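Local atomic coordinates of ferritin heavy chain (Trichoplusia ni, PDB entry 1Z6O), a protein that oxidises incoming ferrous iron to the ferric state, so that ferritin, built with light chains, can store it in a soluble, non-toxic form. Residues 68-73 against 150-155; 30-35 against 121-126. All coordinates share one frame; numbering follows the deposited sequence.

Interaction 1: 68-73 against 150-155; sequences REHAMK and LEEQYK. With FE (Fe (III) ion), chain B.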
ATOM      1  N   ARG M  68      10.841  16.803 -42.436  1.00 16.91           N
ATOM      2  CA  ARG M  68      11.278  18.067 -41.846  1.00 16.39           C
ATOM      3  C   ARG M  68      12.342  17.749 -40.787  1.00 17.38           C
ATOM      4  O   ARG M  68      13.339  18.465 -40.666  1.00 18.15           O
ATOM      5  CB  ARG M  68      10.082  18.794 -41.216  1.00 17.91           C
ATOM      6  CG  ARG M  68      10.436  20.032 -40.386  1.00 17.13           C
ATOM      7  CD  ARG M  68       9.143  20.801 -40.010  1.00 17.31           C
ATOM      8  NE  ARG M  68       9.397  21.948 -39.131  1.00 16.44           N
ATOM      9  CZ  ARG M  68       9.463  21.882 -37.806  1.00 22.76           C
ATOM     10  NH1 ARG M  68       9.699  22.985 -37.096  1.00 20.15           N
ATOM     11  NH2 ARG M  68       9.278  20.721 -37.186  1.00 19.07           N
ATOM     12  N   GLU M  69      12.136  16.683 -40.015  1.00 15.51           N
ATOM     13  CA  GLU M  69      13.134  16.299 -39.005  1.00 17.95           C
ATOM     14  C   GLU M  69      14.455  15.889 -39.690  1.00 20.35           C
ATOM     15  O   GLU M  69      15.531  16.147 -39.157  1.00 17.77           O
ATOM     16  CB  GLU M  69      12.650  15.118 -38.148  1.00 20.41           C
ATOM     17  CG  GLU M  69      11.456  15.414 -37.231  1.00 34.11           C
ATOM     18  CD  GLU M  69      11.746  16.502 -36.195  1.00 48.62           C
ATOM     19  OE1 GLU M  69      12.870  16.522 -35.641  1.00 45.55           O
ATOM     20  OE2 GLU M  69      10.845  17.328 -35.923  1.00 42.84           O
ATOM     21  N   HIS M  70      14.378  15.228 -40.846  1.00 15.95           N
ATOM     22  CA  HIS M  70      15.603  14.832 -41.565  1.00 17.82           C
ATOM     23  C   HIS M  70      16.383  16.082 -41.961  1.00 18.98           C
ATOM     24  O   HIS M  70      17.611  16.123 -41.844  1.00 16.63           O
ATOM     25  CB  HIS M  70      15.283  14.037 -42.845  1.00 16.79           C
ATOM     26  CG  HIS M  70      14.711  12.678 -42.592  1.00 19.78           C
ATOM     27  ND1 HIS M  70      14.226  11.874 -43.605  1.00 21.33           N
ATOM     28  CD2 HIS M  70      14.533  11.986 -41.440  1.00 21.62           C
ATOM     29  CE1 HIS M  70      13.767  10.748 -43.085  1.00 28.12           C
ATOM     30  NE2 HIS M  70      13.943  10.791 -41.774  1.00 23.27           N
ATOM     31  N   ALA M  71      15.677  17.092 -42.463  1.00 15.38           N
ATOM     32  CA  ALA M  71      16.343  18.333 -42.846  1.00 16.45           C
ATOM     33  C   ALA M  71      17.033  18.940 -41.617  1.00 19.32           C
ATOM     34  O   ALA M  71      18.183  19.380 -41.687  1.00 16.13           O
ATOM     35  CB  ALA M  71      15.328  19.328 -43.411  1.00 15.27           C
ATOM     36  N   MET M  72      16.328  18.964 -40.490  1.00 16.61           N
ATOM     37  CA  MET M  72      16.901  19.524 -39.265  1.00 18.91           C
ATOM     38  C   MET M  72      18.143  18.758 -38.804  1.00 18.51           C
ATOM     39  O   MET M  72      19.102  19.367 -38.318  1.00 18.05           O
ATOM     40  CB  MET M  72      15.848  19.541 -38.138  1.00 20.36           C
ATOM     41  CG  MET M  72      14.718  20.544 -38.376  1.00 37.40           C
ATOM     42  SD  MET M  72      13.305  20.435 -37.210  1.00 45.65           S
ATOM     43  CE  MET M  72      14.027  19.495 -35.825  1.00 55.78           C
ATOM     44  N   LYS M  73      18.136  17.431 -38.942  1.00 15.47           N
ATOM     45  CA  LYS M  73      19.305  16.648 -38.530  1.00 17.60           C
ATOM     46  C   LYS M  73      20.535  16.981 -39.378  1.00 16.60           C
ATOM     47  O   LYS M  73      21.649  17.031 -38.858  1.00 16.07           O
ATOM     48  CB  LYS M  73      19.035  15.138 -38.625  1.00 19.67           C
ATOM     49  CG  LYS M  73      18.073  14.608 -37.566  1.00 31.02           C
ATOM     50  CD  LYS M  73      17.816  13.109 -37.757  1.00 42.28           C
ATOM     51  CE  LYS M  73      19.103  12.302 -37.618  1.00 59.65           C
ATOM     52  NZ  LYS M  73      18.900  10.832 -37.789  1.00 74.05           N
ATOM     53  N   LEU M 150      20.762   6.211 -44.431  1.00 17.26           N
ATOM     54  CA  LEU M 150      20.444   5.092 -45.325  1.00 17.58           C
ATOM     55  C   LEU M 150      19.630   4.023 -44.599  1.00 19.01           C
ATOM     56  O   LEU M 150      18.762   3.387 -45.194  1.00 18.52           O
ATOM     57  CB  LEU M 150      21.716   4.476 -45.926  1.00 15.72           C
ATOM     58  CG  LEU M 150      22.405   5.337 -46.997  1.00 18.44           C
ATOM     59  CD1 LEU M 150      23.565   4.538 -47.637  1.00 15.58           C
ATOM     60  CD2 LEU M 150      21.386   5.730 -48.084  1.00 18.19           C
ATOM     61  N   GLU M 151      19.902   3.822 -43.316  1.00 18.30           N
ATOM     62  CA  GLU M 151      19.151   2.831 -42.535  1.00 20.89           C
ATOM     63  C   GLU M 151      17.651   3.167 -42.612  1.00 21.83           C
ATOM     64  O   GLU M 151      16.813   2.311 -42.923  1.00 22.09           O
ATOM     65  CB  GLU M 151      19.620   2.868 -41.077  1.00 26.98           C
ATOM     66  CG  GLU M 151      18.789   2.040 -40.102  1.00 34.54           C
ATOM     67  CD  GLU M 151      18.883   0.551 -40.364  1.00 44.15           C
ATOM     68  OE1 GLU M 151      19.801   0.127 -41.100  1.00 39.89           O
ATOM     69  OE2 GLU M 151      18.046  -0.204 -39.822  1.00 47.48           O
ATOM     70  N   GLU M 152      17.318   4.425 -42.349  1.00 19.77           N
ATOM     71  CA  GLU M 152      15.926   4.860 -42.398  1.00 22.26           C
ATOM     72  C   GLU M 152      15.358   4.721 -43.818  1.00 20.57           C
ATOM     73  O   GLU M 152      14.191   4.348 -44.002  1.00 18.23           O
ATOM     74  CB  GLU M 152      15.817   6.320 -41.943  1.00 27.67           C
ATOM     75  CG  GLU M 152      14.503   6.633 -41.272  1.00 61.45           C
ATOM     76  CD  GLU M 152      14.348   5.910 -39.934  1.00 72.96           C
ATOM     77  OE1 GLU M 152      13.218   5.886 -39.397  1.00 78.69           O
ATOM     78  OE2 GLU M 152      15.358   5.371 -39.421  1.00 74.46           O
ATOM     79  N   GLN M 153      16.177   5.028 -44.823  1.00 16.47           N
ATOM     80  CA  GLN M 153      15.723   4.924 -46.212  1.00 17.28           C
ATOM     81  C   GLN M 153      15.363   3.507 -46.624  1.00 17.63           C
ATOM     82  O   GLN M 153      14.296   3.285 -47.198  1.00 17.48           O
ATOM     83  CB  GLN M 153      16.795   5.437 -47.191  1.00 14.93           C
ATOM     84  CG  GLN M 153      16.969   6.961 -47.213  1.00 16.07           C
ATOM     85  CD  GLN M 153      15.640   7.680 -47.354  1.00 22.03           C
ATOM     86  OE1 GLN M 153      15.168   8.310 -46.410  1.00 22.08           O
ATOM     87  NE2 GLN M 153      15.015   7.567 -48.529  1.00 18.54           N
ATOM     88  N   TYR M 154      16.246   2.544 -46.358  1.00 16.59           N
ATOM     89  CA  TYR M 154      15.955   1.181 -46.791  1.00 17.98           C
ATOM     90  C   TYR M 154      14.760   0.576 -46.082  1.00 19.47           C
ATOM     91  O   TYR M 154      13.954  -0.109 -46.711  1.00 17.64           O
ATOM     92  CB  TYR M 154      17.196   0.284 -46.667  1.00 16.51           C
ATOM     93  CG  TYR M 154      18.248   0.626 -47.712  1.00 17.51           C
ATOM     94  CD1 TYR M 154      19.470   1.190 -47.344  1.00 18.24           C
ATOM     95  CD2 TYR M 154      18.001   0.419 -49.078  1.00 17.28           C
ATOM     96  CE1 TYR M 154      20.426   1.550 -48.312  1.00 19.64           C
ATOM     97  CE2 TYR M 154      18.951   0.768 -50.051  1.00 18.84           C
ATOM     98  CZ  TYR M 154      20.162   1.334 -49.654  1.00 17.79           C
ATOM     99  OH  TYR M 154      21.110   1.672 -50.596  1.00 18.00           O
ATOM    100  N   LYS M 155      14.625   0.832 -44.784  1.00 17.72           N
ATOM    101  CA  LYS M 155      13.470   0.309 -44.050  1.00 19.47           C
ATOM    102  C   LYS M 155      12.194   0.956 -44.594  1.00 19.05           C
ATOM    103  O   LYS M 155      11.174   0.286 -44.780  1.00 18.89           O
ATOM    104  CB  LYS M 155      13.583   0.631 -42.553  1.00 22.29           C
ATOM    105  CG  LYS M 155      14.643  -0.176 -41.826  1.00 37.22           C
ATOM    106  CD  LYS M 155      14.629   0.129 -40.327  1.00 57.94           C
ATOM    107  CE  LYS M 155      14.807   1.625 -40.047  1.00 69.83           C
ATOM    108  NZ  LYS M 155      14.875   1.941 -38.591  1.00 73.39           N
TER
HETATM  109 FE    FE B 300      14.320  12.183 -45.613  1.00 18.93          FE
HETATM  110  O   HOH W   1      13.601  10.519 -46.573  1.00 25.00           O
HETATM  111  O   HOH W   2      16.237  11.474 -45.768  1.00 24.31           O
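His70 reaches from helix 54-80 toward Glu152 and Gln153 of helix 139-168, with an iron (III) ion held at its ND1 side. The nearest CA atoms, of His70 and Glu152, are 10.0 Å apart, so the contact is made through side chains, a metal and water. His70 CB points across the gap and lies 3.5 Å from the iron. Beyond it CG sits anti to the carbonyl carbon (chi1 -69°), which sets the direction of the ring, and chi2 (173°) turns ND1 to the metal, 2.0 Å away. His70 CE1, next round the ring, approaches Gln153 OE1 at 4.4 Å, and His70 NE2 meets Glu152 CG at 4.2 Å; both neighbours lie oblique to the imidazole. In the plane of the ring, at its edge, is water 1, itself an iron ligand.

That water is the real bridge to the other helix: it donates to Gln153 OE1 over 2.7 Å. Gln153 does not point its CB straight at His70, but the bend at chi2 (-49°) brings its amide nearer. The amide's other end, NE2, hydrogen-bonds to Glu116 and Thr120 on helix 105-132, which fixes the rotation that offers OE1 to the water. Glu152 turns its carboxylate to Lys155, Glu152 OE2 lying 3.6 Å from Lys155 NZ in a salt bridge.

Glu32 and Glu67 complete the protein ligands, giving with His70 and two waters five donor atoms. Such a Glu/Glu/His cluster in the core of the helical bundle is the first iron position of the ferroxidase centre characteristic of ferritin heavy chains.

Interaction 2: 30-35 against 121-126; sequences QMEVGA and KSIRNV. With FE (Fe (III) ion), chain B.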
ATOM      1  N   GLN M  30      17.827  20.852 -48.923  1.00 16.75           N
ATOM      2  CA  GLN M  30      16.717  21.370 -49.726  1.00 15.69           C
ATOM      3  C   GLN M  30      15.854  20.208 -50.226  1.00 18.13           C
ATOM      4  O   GLN M  30      14.628  20.316 -50.294  1.00 17.95           O
ATOM      5  CB  GLN M  30      17.234  22.186 -50.931  1.00 18.92           C
ATOM      6  CG  GLN M  30      16.118  22.619 -51.916  1.00 22.14           C
ATOM      7  CD  GLN M  30      15.063  23.513 -51.261  1.00 30.92           C
ATOM      8  OE1 GLN M  30      15.395  24.507 -50.632  1.00 27.39           O
ATOM      9  NE2 GLN M  30      13.789  23.160 -51.417  1.00 30.79           N
ATOM     10  N   MET M  31      16.485  19.095 -50.577  1.00 15.72           N
ATOM     11  CA  MET M  31      15.723  17.943 -51.048  1.00 18.72           C
ATOM     12  C   MET M  31      14.789  17.389 -49.958  1.00 19.33           C
ATOM     13  O   MET M  31      13.653  17.015 -50.246  1.00 17.51           O
ATOM     14  CB  MET M  31      16.663  16.832 -51.522  1.00 19.01           C
ATOM     15  CG  MET M  31      15.912  15.645 -52.123  1.00 21.57           C
ATOM     16  SD  MET M  31      17.039  14.379 -52.736  1.00 23.48           S
ATOM     17  CE  MET M  31      15.975  13.590 -54.037  1.00 24.54           C
ATOM     18  N   GLU M  32      15.262  17.330 -48.714  1.00 15.93           N
ATOM     19  CA  GLU M  32      14.426  16.831 -47.611  1.00 16.66           C
ATOM     20  C   GLU M  32      13.235  17.774 -47.418  1.00 18.05           C
ATOM     21  O   GLU M  32      12.109  17.327 -47.202  1.00 16.70           O
ATOM     22  CB  GLU M  32      15.219  16.760 -46.296  1.00 15.68           C
ATOM     23  CG  GLU M  32      16.465  15.869 -46.343  1.00 19.89           C
ATOM     24  CD  GLU M  32      16.168  14.372 -46.446  1.00 25.99           C
ATOM     25  OE1 GLU M  32      17.098  13.617 -46.827  1.00 26.26           O
ATOM     26  OE2 GLU M  32      15.035  13.937 -46.133  1.00 23.01           O
ATOM     27  N   VAL M  33      13.486  19.079 -47.480  1.00 16.59           N
ATOM     28  CA  VAL M  33      12.401  20.050 -47.323  1.00 16.94           C
ATOM     29  C   VAL M  33      11.394  19.882 -48.461  1.00 21.42           C
ATOM     30  O   VAL M  33      10.180  19.899 -48.232  1.00 19.98           O
ATOM     31  CB  VAL M  33      12.956  21.504 -47.272  1.00 19.44           C
ATOM     32  CG1 VAL M  33      11.812  22.530 -47.386  1.00 21.47           C
ATOM     33  CG2 VAL M  33      13.695  21.709 -45.941  1.00 20.22           C
ATOM     34  N   GLY M  34      11.892  19.707 -49.684  1.00 18.93           N
ATOM     35  CA  GLY M  34      11.000  19.499 -50.820  1.00 18.61           C
ATOM     36  C   GLY M  34      10.137  18.258 -50.601  1.00 21.33           C
ATOM     37  O   GLY M  34       8.949  18.246 -50.929  1.00 20.19           O
ATOM     38  N   ALA M  35      10.728  17.199 -50.056  1.00 18.20           N
ATOM     39  CA  ALA M  35       9.965  15.985 -49.789  1.00 19.81           C
ATOM     40  C   ALA M  35       8.903  16.270 -48.719  1.00 19.01           C
ATOM     41  O   ALA M  35       7.776  15.788 -48.844  1.00 19.09           O
ATOM     42  CB  ALA M  35      10.895  14.847 -49.333  1.00 17.31           C
ATOM     43  N   LYS M 121      19.118   7.523 -53.454  1.00 15.93           N
ATOM     44  CA  LYS M 121      20.152   7.709 -54.464  1.00 19.85           C
ATOM     45  C   LYS M 121      20.912   9.020 -54.202  1.00 19.35           C
ATOM     46  O   LYS M 121      22.139   9.085 -54.326  1.00 17.14           O
ATOM     47  CB  LYS M 121      19.490   7.736 -55.841  1.00 21.69           C
ATOM     48  CG  LYS M 121      20.434   7.857 -57.007  1.00 32.81           C
ATOM     49  CD  LYS M 121      19.636   7.750 -58.309  1.00 44.55           C
ATOM     50  CE  LYS M 121      20.492   8.108 -59.512  1.00 66.19           C
ATOM     51  NZ  LYS M 121      19.686   8.164 -60.771  1.00 76.47           N
ATOM     52  N   SER M 122      20.185  10.065 -53.829  1.00 16.37           N
ATOM     53  CA  SER M 122      20.825  11.345 -53.552  1.00 16.63           C
ATOM     54  C   SER M 122      21.757  11.254 -52.328  1.00 18.77           C
ATOM     55  O   SER M 122      22.864  11.802 -52.339  1.00 16.82           O
ATOM     56  CB  SER M 122      19.750  12.428 -53.345  1.00 18.55           C
ATOM     57  OG  SER M 122      20.359  13.657 -52.994  1.00 20.72           O
ATOM     58  N   ILE M 123      21.325  10.565 -51.272  1.00 15.61           N
ATOM     59  CA  ILE M 123      22.177  10.414 -50.087  1.00 14.37           C
ATOM     60  C   ILE M 123      23.443   9.624 -50.460  1.00 16.32           C
ATOM     61  O   ILE M 123      24.536   9.945 -50.001  1.00 14.82           O
ATOM     62  CB  ILE M 123      21.412   9.686 -48.938  1.00 13.96           C
ATOM     63  CG1 ILE M 123      20.330  10.631 -48.382  1.00 18.50           C
ATOM     64  CG2 ILE M 123      22.385   9.282 -47.805  1.00 16.14           C
ATOM     65  CD1 ILE M 123      19.271   9.928 -47.554  1.00 25.02           C
ATOM     66  N   ARG M 124      23.297   8.589 -51.285  1.00 14.49           N
ATOM     67  CA  ARG M 124      24.466   7.815 -51.707  1.00 17.83           C
ATOM     68  C   ARG M 124      25.424   8.735 -52.483  1.00 19.05           C
ATOM     69  O   ARG M 124      26.644   8.579 -52.400  1.00 17.51           O
ATOM     70  CB  ARG M 124      24.037   6.597 -52.557  1.00 15.58           C
ATOM     71  CG  ARG M 124      23.369   5.458 -51.717  1.00 16.96           C
ATOM     72  CD  ARG M 124      22.799   4.351 -52.631  1.00 19.67           C
ATOM     73  NE  ARG M 124      23.808   4.002 -53.619  1.00 20.58           N
ATOM     74  CZ  ARG M 124      24.826   3.181 -53.398  1.00 21.37           C
ATOM     75  NH1 ARG M 124      24.961   2.568 -52.226  1.00 19.32           N
ATOM     76  NH2 ARG M 124      25.779   3.064 -54.312  1.00 21.11           N
ATOM     77  N   ASN M 125      24.883   9.695 -53.232  1.00 17.93           N
ATOM     78  CA  ASN M 125      25.747  10.637 -53.948  1.00 17.86           C
ATOM     79  C   ASN M 125      26.427  11.624 -52.997  1.00 18.95           C
ATOM     80  O   ASN M 125      27.537  12.074 -53.265  1.00 16.79           O
ATOM     81  CB  ASN M 125      24.963  11.386 -55.031  1.00 19.41           C
ATOM     82  CG  ASN M 125      24.740  10.521 -56.260  1.00 33.84           C
ATOM     83  OD1 ASN M 125      25.613   9.734 -56.633  1.00 34.01           O
ATOM     84  ND2 ASN M 125      23.587  10.661 -56.895  1.00 35.73           N
ATOM     85  N   VAL M 126      25.776  11.970 -51.887  1.00 15.57           N
ATOM     86  CA  VAL M 126      26.421  12.855 -50.902  1.00 14.40           C
ATOM     87  C   VAL M 126      27.578  12.053 -50.284  1.00 16.02           C
ATOM     88  O   VAL M 126      28.685  12.564 -50.078  1.00 16.14           O
ATOM     89  CB  VAL M 126      25.449  13.266 -49.763  1.00 17.06           C
ATOM     90  CG1 VAL M 126      26.192  14.139 -48.728  1.00 15.26           C
ATOM     91  CG2 VAL M 126      24.249  14.042 -50.347  1.00 14.92           C
TER
HETATM   92 FE    FE B 300      14.320  12.183 -45.613  1.00 18.93          FE
HETATM   93  O   HOH W   1      13.601  10.519 -46.573  1.00 25.00           O
HETATM   94  O   HOH W   2      16.237  11.474 -45.768  1.00 24.31           O
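Glu32 OE1 accepts a hydrogen bond from Gln28 NE2, has water 2 O at 2.5 Å, and lies 4.3 Å from Ile123 CD1 on the facing helix. This is the contact between helices 19-47 and 105-132 of the ferritin four-helix bundle, beside the iron of the ferroxidase centre. The carboxylate divides its work. Glu32 OE2 binds the iron (III) ion at 2.0 Å, whereas Glu32 OE1 stays 3.4 Å from the metal, so the coordination is monodentate. Glu32 folds back at chi2 (-70°), which carries its carboxylate round to the iron.

Gln28, one turn before Glu32, ties the two helices together. Its NE2 steadies the oxygen that is not on the metal, and its OE1 accepts a hydrogen bond from Ser122 OG, so one amide links a first-shell ligand to helix 105-132. Ile123 puts its CD1 methyl near that carboxylate and also packs on Leu150 and Gln153.

The nearest CA atoms, of Met31 and Ser122, are 8.7 Å apart, and here the thioether carries the contact. With CG anti to the backbone N (chi1 -176°) and the chain extended beyond it, Met31 spans the gap lengthwise and sets its sulfur against the serine. Both side-chain atoms of Ser122 meet that sulfur: Met31 SD lies 3.4 Å from Ser122 CB and also 3.4 Å from Ser122 OG, the hydroxyl that Gln28 holds, while the methyl Met31 CE is 4.0 Å from Ser122 CB.

How the interactions relate
Interactions 1 and 2 each join a different pair of the four long bundle helices: 54-80 with 139-168, and 19-47 with 105-132. Along the chain their segments alternate, 30-35, 68-73, 121-126, then 150-155, so the site is assembled from well-separated parts of the sequence. Their centres lie about 10 Å apart, and the same iron and both waters belong to each. They also touch directly: His70 CB is 3.3 Å from Glu32 OE2, and Gln153 CG is 3.8 Å from Ile123 CD1. Helices 19-47 and 54-80 supply the protein ligands, and the other two line the site, which fits the heavy chain's role in oxidising iron before it is stored.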